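Local structure of Glyoxalase/bleomycin resistance protein/dioxygenase (Vibrio splendidus, 2RK9) at residues Q20-F23 with V24-G28; V81-I84 with E85-Y88. The protein is of undetermined specific function but belongs to the glyoxalase/bleomycin resistance protein/dioxygenase superfamily, whose members include metal-dependent enzymes and drug-binding resistance proteins. The protein carries 1 engineered substitution. All coordinates share one frame; numbering follows the deposited sequence.

Interaction 1. Residues Q20-F23 with V24-G28; sequences QSFF and VDVLG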
loop_
_atom_site.group_PDB
_atom_site.type_symbol
_atom_site.label_atom_id
_atom_site.label_comp_id
_atom_site.label_asym_id
_atom_site.label_seq_id
_atom_site.Cartn_x
_atom_site.Cartn_y
_atom_site.Cartn_z
ATOM N N GLN B 20 -1.363 -15.595 -6.619
ATOM C CA GLN B 20 -2.708 -15.799 -6.113
ATOM C C GLN B 20 -2.730 -16.969 -5.135
ATOM O O GLN B 20 -3.337 -16.876 -4.068
ATOM C CB GLN B 20 -3.678 -16.080 -7.253
ATOM C CG GLN B 20 -5.116 -16.238 -6.796
ATOM C CD GLN B 20 -6.049 -16.556 -7.944
ATOM O OE1 GLN B 20 -5.944 -15.961 -9.018
ATOM N NE2 GLN B 20 -6.972 -17.485 -7.724
ATOM N N SER B 21 -2.067 -18.064 -5.500
ATOM C CA SER B 21 -2.038 -19.247 -4.644
ATOM C C SER B 21 -1.366 -18.945 -3.322
ATOM O O SER B 21 -1.758 -19.472 -2.283
ATOM C CB SER B 21 -1.309 -20.397 -5.338
ATOM O OG SER B 21 -1.977 -20.746 -6.537
ATOM N N PHE B 22 -0.349 -18.094 -3.360
ATOM C CA PHE B 22 0.365 -17.738 -2.144
ATOM C C PHE B 22 -0.567 -17.001 -1.195
ATOM O O PHE B 22 -0.669 -17.336 -0.020
ATOM C CB PHE B 22 1.555 -16.835 -2.454
ATOM C CG PHE B 22 2.379 -16.514 -1.251
ATOM C CD1 PHE B 22 3.316 -17.428 -0.778
ATOM C CD2 PHE B 22 2.208 -15.311 -0.573
ATOM C CE1 PHE B 22 4.069 -17.147 0.354
ATOM C CE2 PHE B 22 2.957 -15.026 0.560
ATOM C CZ PHE B 22 3.890 -15.944 1.023
ATOM N N PHE B 23 -1.245 -15.983 -1.713
ATOM C CA PHE B 23 -2.163 -15.209 -0.893
ATOM C C PHE B 23 -3.325 -16.042 -0.370
ATOM O O PHE B 23 -3.700 -15.923 0.793
ATOM C CB PHE B 23 -2.697 -14.009 -1.673
ATOM C CG PHE B 23 -1.779 -12.831 -1.657
ATOM C CD1 PHE B 23 -0.602 -12.838 -2.395
ATOM C CD2 PHE B 23 -2.062 -11.735 -0.857
ATOM C CE1 PHE B 23 0.283 -11.769 -2.337
ATOM C CE2 PHE B 23 -1.186 -10.658 -0.787
ATOM C CZ PHE B 23 -0.009 -10.676 -1.529
ATOM N N VAL B 24 -3.897 -16.879 -1.229
ATOM C CA VAL B 24 -5.021 -17.709 -0.810
ATOM C C VAL B 24 -4.585 -18.870 0.087
ATOM O O VAL B 24 -5.055 -19.000 1.215
ATOM C CB VAL B 24 -5.793 -18.290 -2.036
ATOM C CG1 VAL B 24 -6.842 -19.286 -1.571
ATOM C CG2 VAL B 24 -6.458 -17.172 -2.812
ATOM N N ASP B 25 -3.675 -19.706 -0.403
ATOM C CA ASP B 25 -3.238 -20.864 0.368
ATOM C C ASP B 25 -2.401 -20.558 1.612
ATOM O O ASP B 25 -2.718 -21.017 2.711
ATOM C CB ASP B 25 -2.476 -21.847 -0.536
ATOM C CG ASP B 25 -3.285 -22.286 -1.753
ATOM O OD1 ASP B 25 -4.533 -22.322 -1.670
ATOM O OD2 ASP B 25 -2.662 -22.611 -2.794
ATOM N N VAL B 26 -1.336 -19.784 1.445
ATOM C CA VAL B 26 -0.461 -19.456 2.564
ATOM C C VAL B 26 -1.013 -18.406 3.528
ATOM O O VAL B 26 -0.929 -18.574 4.747
ATOM C CB VAL B 26 0.921 -18.968 2.060
ATOM C CG1 VAL B 26 1.822 -18.636 3.243
ATOM C CG2 VAL B 26 1.572 -20.044 1.181
ATOM N N LEU B 27 -1.578 -17.327 2.992
ATOM C CA LEU B 27 -2.084 -16.250 3.840
ATOM C C LEU B 27 -3.573 -16.295 4.173
ATOM O O LEU B 27 -4.036 -15.584 5.063
ATOM C CB LEU B 27 -1.727 -14.897 3.214
ATOM C CG LEU B 27 -0.230 -14.650 2.984
ATOM C CD1 LEU B 27 -0.019 -13.256 2.411
ATOM C CD2 LEU B 27 0.524 -14.793 4.302
ATOM N N GLY B 28 -4.325 -17.117 3.453
ATOM C CA GLY B 28 -5.746 -17.232 3.731
ATOM C C GLY B 28 -6.636 -16.146 3.160
ATOM O O GLY B 28 -7.749 -15.951 3.642
#
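The carbonyl oxygen of F22 takes two backbone donors. V26 N lies 2.9 Å from F22 O in a weak bond, bent to 128° at its hydrogen. L27 N reaches F22 O at 3.1 Å and is straighter. The second bond spans five residues, so the helix widens here into a pi-type turn. Just before this, the spacing is regular, with V24 N donating to Q20 O and D25 N to S21 O at 2.7 Å. G28 leaves the helical backbone angles with a positive phi, a conformation that glycine adopts readily.

The side chains of F22 and V26 meet by a CH-pi contact. CB of V26 stands 4.1 Å from the F22 ring centroid, 17° off the ring normal, and is therefore over the face, while V26 CG2 touches F22 CD1 at 3.7 Å. With CG anti to the backbone N (chi1 -176°), F22 carries its ring forward along the helix, where CE2 also reaches CD1 of L27 at 3.9 Å, in an oblique approach. The same leucine methyl lies over one face of the F23 ring, offset toward the rim and 4.1 Å from its CD2, so L27 bridges two phenylalanines.

This last stretch of helix 16-26 rests through F23 and V24 on L43 of strand 40-45, and through V24 on V31 of strand 30-35. R90 of the second subunit donates to the carbonyl of D25, and V91 and S94 of that subunit pack on L27 and V26, placing the helix end against the partner's helix 84-94.

Interaction 2. Residues V81-I84 with E85-Y88; sequences VIDI and EPLY
The side chain of D83 lies against the ring of P86, the two crossing at about a right angle. CB of D83 is 3.7 Å from CG of P86, and the next atom, the carboxylate carbon CG of D83, is 3.8 Å from CD of the proline. At the tip, OD1 of D83 comes 3.5 Å from P86 CD and also accepts a hydrogen bond from a water at 2.7 Å. That water in turn accepts from E85 N at 2.9 Å. D83 holds the N-cap position without a direct capping bond from its side chain, and the water links its carboxylate to an amide of the first turn instead. The torsion fits this path: chi1 of -135° is not staggered, and it carries the carboxylate across the proline, with OD1 nearest CD. The main chain meets the same ring, since D83 O is 3.2 Å from P86 CG, a van der Waals contact. A proline suits this place, as its missing N-H costs nothing in the opening turn of a helix.

The first regular helical bond crosses from Y88 N to I84 O at 2.9 Å, nearly linear at 170°. Farther back along the chain, V81 reaches L87 in an apolar contact, CG1 of the valine meeting CD2 of the leucine at 3.8 Å, again roughly perpendicular.

Thus the loop after strand 75-80 folds back onto the start of helix 84-94. I84 N is held by OE1 of Q134, V81 and L87 both lie on F132 of strand 129-135, and I84 and L87 pack on F120 of strand 115-123. Beside them E85 forms a salt bridge with K118, and Y88 sits over strand 99-108.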
loop_
_atom_site.group_PDB
_atom_site.type_symbol
_atom_site.label_atom_id
_atom_site.label_comp_id
_atom_site.label_asym_id
_atom_site.label_seq_id
_atom_site.Cartn_x
_atom_site.Cartn_y
_atom_site.Cartn_z
ATOM N N VAL B 81 -10.123 9.267 -2.491
ATOM C CA VAL B 81 -10.146 10.657 -2.043
ATOM C C VAL B 81 -11.589 11.164 -2.031
ATOM O O VAL B 81 -12.448 10.626 -2.726
ATOM C CB VAL B 81 -9.296 11.553 -2.959
ATOM C CG1 VAL B 81 -7.820 11.170 -2.841
ATOM C CG2 VAL B 81 -9.758 11.399 -4.393
ATOM N N ILE B 82 -11.854 12.188 -1.227
ATOM C CA ILE B 82 -13.204 12.742 -1.116
ATOM C C ILE B 82 -13.541 13.712 -2.244
ATOM O O ILE B 82 -14.640 13.667 -2.811
ATOM C CB ILE B 82 -13.382 13.496 0.227
ATOM C CG1 ILE B 82 -13.230 12.525 1.396
ATOM C CG2 ILE B 82 -14.757 14.135 0.296
ATOM C CD1 ILE B 82 -13.374 13.177 2.763
ATOM N N ASP B 83 -12.595 14.587 -2.573
ATOM C CA ASP B 83 -12.806 15.601 -3.605
ATOM C C ASP B 83 -11.563 15.665 -4.492
ATOM O O ASP B 83 -10.653 16.449 -4.234
ATOM C CB ASP B 83 -13.021 16.956 -2.933
ATOM C CG ASP B 83 -14.173 17.727 -3.521
ATOM O OD1 ASP B 83 -14.360 17.689 -4.757
ATOM O OD2 ASP B 83 -14.886 18.387 -2.736
ATOM N N ILE B 84 -11.547 14.858 -5.550
ATOM C CA ILE B 84 -10.398 14.779 -6.443
ATOM C C ILE B 84 -10.092 16.027 -7.279
ATOM O O ILE B 84 -8.933 16.298 -7.584
ATOM C CB ILE B 84 -10.527 13.541 -7.363
ATOM C CG1 ILE B 84 -9.150 13.132 -7.889
ATOM C CG2 ILE B 84 -11.463 13.836 -8.517
ATOM C CD1 ILE B 84 -9.154 11.783 -8.604
ATOM N N GLU B 85 -11.116 16.794 -7.636
ATOM C CA GLU B 85 -10.907 17.998 -8.434
ATOM C C GLU B 85 -9.942 19.003 -7.801
ATOM O O GLU B 85 -8.959 19.400 -8.431
ATOM C CB GLU B 85 -12.247 18.679 -8.728
ATOM C CG GLU B 85 -13.074 17.980 -9.794
ATOM C CD GLU B 85 -12.337 17.880 -11.108
ATOM O OE1 GLU B 85 -11.552 18.806 -11.417
ATOM O OE2 GLU B 85 -12.544 16.890 -11.847
ATOM N N PRO B 86 -10.205 19.436 -6.554
ATOM C CA PRO B 86 -9.265 20.398 -5.969
ATOM C C PRO B 86 -7.869 19.809 -5.754
ATOM O O PRO B 86 -6.869 20.513 -5.837
ATOM C CB PRO B 86 -9.949 20.813 -4.663
ATOM C CG PRO B 86 -10.839 19.649 -4.330
ATOM C CD PRO B 86 -11.371 19.232 -5.676
ATOM N N LEU B 87 -7.806 18.515 -5.476
ATOM C CA LEU B 87 -6.515 17.864 -5.291
ATOM C C LEU B 87 -5.722 17.936 -6.597
ATOM O O LEU B 87 -4.574 18.378 -6.612
ATOM C CB LEU B 87 -6.708 16.401 -4.888
ATOM C CG LEU B 87 -5.470 15.496 -4.857
ATOM C CD1 LEU B 87 -4.399 16.075 -3.950
ATOM C CD2 LEU B 87 -5.893 14.110 -4.366
ATOM N N TYR B 88 -6.343 17.515 -7.693
ATOM C CA TYR B 88 -5.673 17.521 -8.983
ATOM C C TYR B 88 -5.223 18.908 -9.416
ATOM O O TYR B 88 -4.134 19.061 -9.959
ATOM C CB TYR B 88 -6.575 16.936 -10.074
ATOM C CG TYR B 88 -5.889 16.804 -11.415
ATOM C CD1 TYR B 88 -4.844 15.902 -11.596
ATOM C CD2 TYR B 88 -6.292 17.576 -12.510
ATOM C CE1 TYR B 88 -4.211 15.767 -12.834
ATOM C CE2 TYR B 88 -5.663 17.445 -13.755
ATOM C CZ TYR B 88 -4.623 16.536 -13.905
ATOM O OH TYR B 88 -3.987 16.383 -15.121
HETATM O O HOH W 1 -13.882 16.374 -7.048
#

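How the interactions relate
From the N terminus, strand 7-12 leads into helix 16-26, and interaction 1 ends that helix before strand 30-35. Strands 40-45, 48-53 and 75-80 follow, and only then does interaction 2 open helix 84-94. Each joins residues adjacent in sequence, so neither closes a long loop; they stand in series, neither nested nor crossed. The centres of interactions 1 and 2 are about 35 Å apart, on opposite sides of the chain's centre. The nearest atoms of interactions 1 and 2 are about 22 Å apart. One ties a helix end to strands 30-35 and 40-45, the other a helix start to strands 115-123 and 129-135. Both touch the second subunit, consistent with the paired beta-alpha-beta-beta-beta architecture and dimeric assembly of this superfamily.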